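PDB 4ASH: NS6 protease from Murine norovirus 1, which cleaves the norovirus replicase polyprotein, as a viral cysteine protease with a trypsin-like fold (EC 3.4.22.66). Local coordinates for residues 19-22 with 26-29; 54-59 with 158-163; 12-17 with 40-45. The protein carries 1 engineered substitution. All blocks are in the same frame, centred on the assembly; numbering follows the deposited sequence.

Contact 1: 19-22 with 26-29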
loop_
_atom_site.group_PDB
_atom_site.type_symbol
_atom_site.label_atom_id
_atom_site.label_comp_id
_atom_site.label_asym_id
_atom_site.label_seq_id
_atom_site.Cartn_x
_atom_site.Cartn_y
_atom_site.Cartn_z
ATOM N N GLY A 19 -0.903 7.100 -3.105
ATOM C CA GLY A 19 -1.499 6.612 -1.867
ATOM C C GLY A 19 -2.921 6.157 -2.148
ATOM O O GLY A 19 -3.403 6.276 -3.291
ATOM N N PHE A 20 -3.599 5.661 -1.115
ATOM C CA PHE A 20 -4.890 4.999 -1.267
ATOM C C PHE A 20 -5.821 5.385 -0.138
ATOM O O PHE A 20 -5.446 5.296 1.044
ATOM C CB PHE A 20 -4.690 3.481 -1.242
ATOM C CG PHE A 20 -5.951 2.686 -1.470
ATOM C CD1 PHE A 20 -6.544 2.643 -2.723
ATOM C CD2 PHE A 20 -6.542 1.970 -0.432
ATOM C CE1 PHE A 20 -7.683 1.902 -2.947
ATOM C CE2 PHE A 20 -7.687 1.229 -0.650
ATOM C CZ PHE A 20 -8.260 1.188 -1.896
ATOM N N TRP A 21 -7.031 5.814 -0.492
ATOM C CA TRP A 21 -8.068 6.059 0.511
ATOM C C TRP A 21 -8.731 4.776 0.962
ATOM O O TRP A 21 -9.521 4.183 0.229
ATOM C CB TRP A 21 -9.136 7.017 -0.039
ATOM C CG TRP A 21 -8.614 8.387 -0.247
ATOM C CD1 TRP A 21 -8.187 8.930 -1.428
ATOM C CD2 TRP A 21 -8.411 9.390 0.753
ATOM N NE1 TRP A 21 -7.747 10.218 -1.222
ATOM C CE2 TRP A 21 -7.866 10.523 0.110
ATOM C CE3 TRP A 21 -8.624 9.437 2.136
ATOM C CZ2 TRP A 21 -7.540 11.694 0.797
ATOM C CZ3 TRP A 21 -8.299 10.601 2.819
ATOM C CH2 TRP A 21 -7.760 11.709 2.155
ATOM N N VAL A 22 -8.396 4.342 2.175
ATOM C CA VAL A 22 -9.042 3.176 2.771
ATOM C C VAL A 22 -10.483 3.529 3.138
ATOM O O VAL A 22 -11.382 2.687 3.073
ATOM C CB VAL A 22 -8.284 2.717 4.023
ATOM C CG1 VAL A 22 -8.975 1.500 4.671
ATOM C CG2 VAL A 22 -6.861 2.355 3.648
ATOM N N VAL A 26 -9.253 7.857 6.022
ATOM C CA VAL A 26 -7.966 7.172 6.173
ATOM C C VAL A 26 -7.260 7.032 4.840
ATOM O O VAL A 26 -7.810 6.481 3.888
ATOM C CB VAL A 26 -8.112 5.766 6.825
ATOM C CG1 VAL A 26 -6.773 5.042 6.824
ATOM C CG2 VAL A 26 -8.627 5.881 8.251
ATOM N N PHE A 27 -6.033 7.541 4.794
ATOM C CA PHE A 27 -5.210 7.538 3.583
ATOM C C PHE A 27 -3.888 6.868 3.912
ATOM O O PHE A 27 -3.207 7.260 4.871
ATOM C CB PHE A 27 -4.993 8.982 3.122
ATOM C CG PHE A 27 -4.235 9.107 1.825
ATOM C CD1 PHE A 27 -4.868 8.877 0.613
ATOM C CD2 PHE A 27 -2.900 9.473 1.825
ATOM C CE1 PHE A 27 -4.182 9.006 -0.581
ATOM C CE2 PHE A 27 -2.202 9.601 0.624
ATOM C CZ PHE A 27 -2.848 9.368 -0.573
ATOM N N ILE A 28 -3.531 5.841 3.138
ATOM C CA ILE A 28 -2.293 5.110 3.375
ATOM C C ILE A 28 -1.320 5.281 2.204
ATOM O O ILE A 28 -1.737 5.462 1.056
ATOM C CB ILE A 28 -2.538 3.606 3.654
ATOM C CG1 ILE A 28 -3.122 2.881 2.424
ATOM C CG2 ILE A 28 -3.409 3.447 4.904
ATOM C CD1 ILE A 28 -3.290 1.346 2.648
ATOM N N THR A 29 -0.024 5.223 2.504
ATOM C CA THR A 29 0.995 5.408 1.471
ATOM C C THR A 29 2.307 4.774 1.947
ATOM O O THR A 29 2.397 4.257 3.059
ATOM C CB THR A 29 1.207 6.918 1.149
ATOM O OG1 THR A 29 2.098 7.070 0.027
ATOM C CG2 THR A 29 1.794 7.647 2.338
#
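This is a beta hairpin, in which Phe20, Trp21 and Val22 run antiparallel to Ile28, Phe27 and Val26. Its strands, 17-21 and 26-30, lie side by side in the antiparallel N-terminal sheet of a chymotrypsin-like fold. Phe20 and Ile28 form a hydrogen-bonded pair. The bond from Phe20 N to Ile28 O is 2.9 Å long. The return bond from Ile28 N to Phe20 O is nearly straight, at 170°. Nearer the turn, Val22 N gives a more bent bond to Val26 O.

On the face of Ile28, its CG2 and CD1 both rest on Val22 CG2, and Val155 of strand 152-162 packs against the same residues. On the other face, Trp21 and Phe27 form a non-hydrogen-bonded pair with an edge-to-face stack, the planes at 54°. Phe27 CB adds a CH-pi contact over the indole, 3.9 Å from the centroid of the Trp21 six-membered ring. Gly19 leaves room for the far end of Phe27, whose CZ lies 3.3 Å from Gly19 CA. The Phe27 ring is thrown out with CG anti to the backbone N (chi1 -176°). This brings its CD1 edge over the indole, with Phe27 CD1 3.5 Å from Trp21 CE2.

Contact 2: 54-59 with 158-163; sequences SGDFLK and VHVAAT
Val158 opens the segment 158-163 by meeting Phe57 across the junction of the two domains. Its CG2 methyl lies 4.1 Å from Phe57 CD2, and the two side chains cross at about a right angle. A chi1 of -170° extends the Phe57 ring away from its own main-chain nitrogen and carries the ring end nearer to strand 152-162. Ile28 of strand 26-30 touches both Phe57 and Val158. The apolar seam therefore runs on into the N-terminal sheet.

His159 follows and turns to the other side, into the C-terminal domain. Its ND1 is hydrogen-bonded to Tyr145 OH, and its ring touches Thr136. A histidine so placed is consistent with the S1 pocket of calicivirus proteases.

Val160 brings the chain back to Asp56. The carboxylate lies against its isopropyl group: Asp56 OD2 is 3.2 Å from Val160 CG1 and 3.4 Å from Val160 CB. The two side chains pass each other in opposite directions. Val160 and Ala161 both face Ile170, which makes a classic beta bulge. Beyond it the segment moves away from 54-59.

Asp56 is set by a type II' turn from Ser54 to Phe57. In it Phe57 N bonds to Ser54 O at 2.9 Å, and Gly55 takes the positive phi of the second position. The same OD2 that meets Val160 is hydrogen-bonded to His32 ND1. This is consistent with the acid-histidine pair of the catalytic triad in this family.

No hydrogen bond joins the two segments. The chemistry implies that the carboxylate takes its polar bonding from elsewhere, His32 included. Val160 offers OD2 an apolar surface, and its closeness probably restricts the carboxylate on that side.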
loop_
_atom_site.group_PDB
_atom_site.type_symbol
_atom_site.label_atom_id
_atom_site.label_comp_id
_atom_site.label_asym_id
_atom_site.label_seq_id
_atom_site.Cartn_x
_atom_site.Cartn_y
_atom_site.Cartn_z
ATOM N N SER A 54 5.001 2.955 10.473
ATOM C CA SER A 54 5.511 1.672 10.915
ATOM C C SER A 54 6.357 1.133 9.772
ATOM O O SER A 54 5.824 0.789 8.718
ATOM C CB SER A 54 4.345 0.733 11.193
ATOM O OG SER A 54 4.813 -0.527 11.605
ATOM N N GLY A 55 7.669 1.082 9.964
ATOM C CA GLY A 55 8.560 0.736 8.866
ATOM C C GLY A 55 8.351 1.710 7.711
ATOM O O GLY A 55 8.490 2.920 7.892
ATOM N N ASP A 56 8.000 1.195 6.534
ATOM C CA ASP A 56 7.742 2.058 5.372
ATOM C C ASP A 56 6.249 2.222 5.079
ATOM O O ASP A 56 5.860 2.627 3.980
ATOM C CB ASP A 56 8.467 1.535 4.124
ATOM C CG ASP A 56 8.637 2.613 3.049
ATOM O OD1 ASP A 56 8.878 3.781 3.400
ATOM O OD2 ASP A 56 8.538 2.289 1.853
ATOM N N PHE A 57 5.419 1.892 6.061
ATOM C CA PHE A 57 3.976 2.089 5.940
ATOM C C PHE A 57 3.559 3.369 6.655
ATOM O O PHE A 57 3.888 3.562 7.823
ATOM C CB PHE A 57 3.248 0.899 6.556
ATOM C CG PHE A 57 1.770 0.872 6.278
ATOM C CD1 PHE A 57 0.880 1.539 7.103
ATOM C CD2 PHE A 57 1.275 0.172 5.184
ATOM C CE1 PHE A 57 -0.483 1.495 6.852
ATOM C CE2 PHE A 57 -0.086 0.143 4.918
ATOM C CZ PHE A 57 -0.959 0.799 5.751
ATOM N N LEU A 58 2.814 4.232 5.972
ATOM C CA LEU A 58 2.386 5.488 6.572
ATOM C C LEU A 58 0.868 5.659 6.470
ATOM O O LEU A 58 0.286 5.459 5.403
ATOM C CB LEU A 58 3.110 6.645 5.872
ATOM C CG LEU A 58 3.027 8.025 6.505
ATOM C CD1 LEU A 58 3.669 8.009 7.883
ATOM C CD2 LEU A 58 3.722 9.030 5.599
ATOM N N LYS A 59 0.226 6.018 7.581
ATOM C CA LYS A 59 -1.220 6.192 7.598
ATOM C C LYS A 59 -1.588 7.564 8.133
ATOM O O LYS A 59 -1.109 7.979 9.189
ATOM C CB LYS A 59 -1.883 5.096 8.446
ATOM C CG LYS A 59 -3.399 5.243 8.607
ATOM C CD LYS A 59 -4.022 3.958 9.129
ATOM C CE LYS A 59 -3.549 3.622 10.541
ATOM N NZ LYS A 59 -3.981 4.644 11.535
ATOM N N VAL A 158 0.819 -1.526 0.914
ATOM C CA VAL A 158 1.156 -0.642 -0.191
ATOM C C VAL A 158 2.477 -1.038 -0.845
ATOM O O VAL A 158 3.398 -1.531 -0.188
ATOM C CB VAL A 158 1.216 0.843 0.249
ATOM C CG1 VAL A 158 -0.157 1.325 0.751
ATOM C CG2 VAL A 158 2.269 1.081 1.306
ATOM N N HIS A 159 2.580 -0.791 -2.149
ATOM C CA HIS A 159 3.797 -1.160 -2.862
ATOM C C HIS A 159 4.989 -0.334 -2.387
ATOM O O HIS A 159 4.900 0.891 -2.267
ATOM C CB HIS A 159 3.608 -0.913 -4.349
ATOM C CG HIS A 159 4.780 -1.386 -5.155
ATOM N ND1 HIS A 159 5.155 -2.699 -5.166
ATOM C CD2 HIS A 159 5.682 -0.708 -5.908
ATOM C CE1 HIS A 159 6.226 -2.840 -5.943
ATOM N NE2 HIS A 159 6.574 -1.649 -6.383
ATOM N N VAL A 160 6.125 -0.982 -2.133
ATOM C CA VAL A 160 7.306 -0.192 -1.782
ATOM C C VAL A 160 8.583 -0.505 -2.566
ATOM O O VAL A 160 9.401 0.384 -2.778
ATOM C CB VAL A 160 7.608 -0.222 -0.273
ATOM C CG1 VAL A 160 6.403 0.308 0.493
ATOM C CG2 VAL A 160 7.981 -1.653 0.181
ATOM N N ALA A 161 8.758 -1.757 -2.968
ATOM C CA ALA A 161 10.028 -2.173 -3.594
ATOM C C ALA A 161 9.893 -3.331 -4.563
ATOM O O ALA A 161 8.901 -4.064 -4.556
ATOM C CB ALA A 161 11.061 -2.505 -2.521
ATOM N N ALA A 162 10.903 -3.479 -5.423
ATOM C CA ALA A 162 10.950 -4.580 -6.374
ATOM C C ALA A 162 12.396 -4.858 -6.757
ATOM O O ALA A 162 13.286 -4.044 -6.502
ATOM C CB ALA A 162 10.126 -4.245 -7.617
ATOM N N THR A 163 12.626 -6.016 -7.361
ATOM C CA THR A 163 13.901 -6.284 -8.008
ATOM C C THR A 163 13.866 -5.675 -9.404
ATOM O O THR A 163 12.799 -5.558 -9.997
ATOM C CB THR A 163 14.176 -7.798 -8.060
ATOM O OG1 THR A 163 13.095 -8.469 -8.721
ATOM C CG2 THR A 163 14.280 -8.345 -6.658
#

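Contact 3: 12-17 with 40-45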
loop_
_atom_site.group_PDB
_atom_site.type_symbol
_atom_site.label_atom_id
_atom_site.label_comp_id
_atom_site.label_asym_id
_atom_site.label_seq_id
_atom_site.Cartn_x
_atom_site.Cartn_y
_atom_site.Cartn_z
ATOM N N VAL A 12 -4.446 7.922 -5.663
ATOM C CA VAL A 12 -4.066 9.277 -6.091
ATOM C C VAL A 12 -2.577 9.536 -5.928
ATOM O O VAL A 12 -1.909 8.896 -5.109
ATOM C CB VAL A 12 -4.862 10.383 -5.341
ATOM C CG1 VAL A 12 -6.365 10.236 -5.596
ATOM C CG2 VAL A 12 -4.570 10.353 -3.835
ATOM N N GLN A 13 -2.040 10.474 -6.706
ATOM C CA GLN A 13 -0.633 10.824 -6.554
ATOM C C GLN A 13 -0.386 11.443 -5.184
ATOM O O GLN A 13 -1.266 12.087 -4.597
ATOM C CB GLN A 13 -0.178 11.749 -7.694
ATOM C CG GLN A 13 -0.064 10.973 -8.978
ATOM C CD GLN A 13 0.672 11.713 -10.089
ATOM O OE1 GLN A 13 1.901 11.857 -10.057
ATOM N NE2 GLN A 13 -0.073 12.136 -11.092
ATOM N N PHE A 14 0.800 11.208 -4.652
ATOM C CA PHE A 14 1.146 11.691 -3.328
ATOM C C PHE A 14 2.657 11.716 -3.200
ATOM O O PHE A 14 3.307 10.683 -3.315
ATOM C CB PHE A 14 0.543 10.765 -2.261
ATOM C CG PHE A 14 0.528 11.357 -0.887
ATOM C CD1 PHE A 14 -0.273 12.456 -0.608
ATOM C CD2 PHE A 14 1.315 10.827 0.129
ATOM C CE1 PHE A 14 -0.290 13.006 0.663
ATOM C CE2 PHE A 14 1.302 11.376 1.402
ATOM C CZ PHE A 14 0.495 12.470 1.667
ATOM N N GLY A 15 3.218 12.897 -2.963
ATOM C CA GLY A 15 4.658 13.024 -2.878
ATOM C C GLY A 15 5.278 12.526 -4.166
ATOM O O GLY A 15 4.865 12.927 -5.257
ATOM N N THR A 16 6.253 11.638 -4.037
ATOM C CA THR A 16 6.936 11.057 -5.190
ATOM C C THR A 16 6.356 9.690 -5.576
ATOM O O THR A 16 6.989 8.906 -6.293
ATOM C CB THR A 16 8.452 10.941 -4.938
ATOM O OG1 THR A 16 8.689 10.192 -3.738
ATOM C CG2 THR A 16 9.070 12.325 -4.800
ATOM N N GLY A 17 5.129 9.428 -5.125
ATOM C CA GLY A 17 4.460 8.186 -5.457
ATOM C C GLY A 17 2.951 8.330 -5.467
ATOM O O GLY A 17 2.392 9.256 -6.070
ATOM N N GLU A 40 1.005 20.680 4.460
ATOM C CA GLU A 40 -0.433 20.716 4.224
ATOM C C GLU A 40 -0.786 19.769 3.069
ATOM O O GLU A 40 -0.170 19.823 1.999
ATOM C CB GLU A 40 -0.902 22.144 3.929
ATOM C CG GLU A 40 -2.345 22.231 3.480
ATOM C CD GLU A 40 -2.780 23.659 3.195
ATOM O OE1 GLU A 40 -2.122 24.600 3.692
ATOM O OE2 GLU A 40 -3.782 23.837 2.471
ATOM N N ILE A 41 -1.747 18.876 3.290
ATOM C CA ILE A 41 -2.153 17.943 2.233
ATOM C C ILE A 41 -3.667 17.890 2.070
ATOM O O ILE A 41 -4.404 17.965 3.047
ATOM C CB ILE A 41 -1.623 16.525 2.497
ATOM C CG1 ILE A 41 -2.055 16.053 3.887
ATOM C CG2 ILE A 41 -0.097 16.478 2.354
ATOM C CD1 ILE A 41 -1.663 14.622 4.200
ATOM N N PHE A 42 -4.126 17.772 0.827
ATOM C CA PHE A 42 -5.556 17.746 0.524
ATOM C C PHE A 42 -6.306 18.910 1.158
ATOM O O PHE A 42 -7.464 18.772 1.561
ATOM C CB PHE A 42 -6.176 16.417 0.961
ATOM C CG PHE A 42 -5.395 15.218 0.531
ATOM C CD1 PHE A 42 -5.008 15.059 -0.793
ATOM C CD2 PHE A 42 -5.029 14.251 1.454
ATOM C CE1 PHE A 42 -4.277 13.958 -1.194
ATOM C CE2 PHE A 42 -4.298 13.140 1.065
ATOM C CZ PHE A 42 -3.917 12.987 -0.257
ATOM N N GLY A 43 -5.629 20.050 1.257
ATOM C CA GLY A 43 -6.240 21.264 1.767
ATOM C C GLY A 43 -6.380 21.246 3.282
ATOM O O GLY A 43 -7.101 22.065 3.855
ATOM N N ARG A 44 -5.705 20.305 3.936
ATOM C CA ARG A 44 -5.779 20.191 5.390
ATOM C C ARG A 44 -4.423 20.456 6.043
ATOM O O ARG A 44 -3.393 19.965 5.583
ATOM C CB ARG A 44 -6.298 18.804 5.787
ATOM C CG ARG A 44 -7.626 18.438 5.145
ATOM C CD ARG A 44 -8.815 19.173 5.797
ATOM N NE ARG A 44 -10.069 18.800 5.150
ATOM C CZ ARG A 44 -10.826 17.767 5.521
ATOM N NH1 ARG A 44 -10.470 17.004 6.554
ATOM N NH2 ARG A 44 -11.937 17.499 4.850
ATOM N N LYS A 45 -4.423 21.231 7.120
ATOM C CA LYS A 45 -3.181 21.545 7.817
ATOM C C LYS A 45 -2.854 20.497 8.871
ATOM O O LYS A 45 -3.752 19.838 9.395
ATOM C CB LYS A 45 -3.271 22.922 8.481
ATOM C CG LYS A 45 -3.501 24.089 7.532
ATOM C CD LYS A 45 -3.645 25.382 8.322
ATOM C CE LYS A 45 -3.964 26.565 7.429
ATOM N NZ LYS A 45 -4.224 27.795 8.232
#
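Phe14, Phe42 and Ile41 carry this contact between the end of strand 11-14 and the loop that follows strand 26-30. Phe14 has the largest share. Its first torsion is extended (chi1 -165°), which sends the ring out from the strand toward the loop. The outer part of the ring does the touching. Phe14 CE1 is 3.9 Å from Ile41 CG2, and Phe14 CZ is 4.0 Å from Ile41 CD1. Two arms of the isoleucine thus rest against one end of the ring.

Phe42 comes to the same ring from beside Ile41. Its far end leads, with Phe42 CZ 3.7 Å from Phe14 CD1. The planes differ by only 27°, but the rings are slid apart and barely overlap, with centroids 5.6 Å apart. Val12 makes a looser touch, its CG2 4.5 Å from Phe42 CE1.

Each segment holds its aromatic residue at a tight turn. Phe14 begins a type II' turn to Gly17, closed by bonds in both directions between Phe14 and Gly17. This is the turn of a two-residue beta hairpin, joining strands 11-14 and 17-21. Phe42 is the second residue of a type I' turn from Ile41 to Arg44, where both it and Gly43 have positive phi. The Arg44 guanidinium bonds to the carbonyls of Ser64 and Ala65, tying this loop to the chain beyond strand 57-62.

Phe27 makes edge-to-face pairs with both Phe14 and Phe42. Tyr60 also meets the Phe14 ring, and Trp21 meets that of Phe42. The contact is therefore the outer part of a larger aromatic cluster, which joins the loop 40-45 to one face of the trypsin-like N-terminal sheet.

Overall arrangement
The three contacts follow the N-terminal sheet from its outer loop to the domain interface. Contact 1 is in the middle, about 11 Å from contact 3 and about 12 Å from contact 2, centre to centre. Its strand 17-21 borders 11-14 of contact 3, where Gly19 N probably bonds to Val12 O at 2.9 Å. Its strand 26-30 borders 57-62 of contact 2, where Thr29 N probably bonds to Leu58 O at 2.9 Å. Contacts 2 and 3 do not touch, and their centres are about 17 Å apart. Contact 2 reaches the probable active site through Asp56 and His32. Contact 3 is structural packing at the far end.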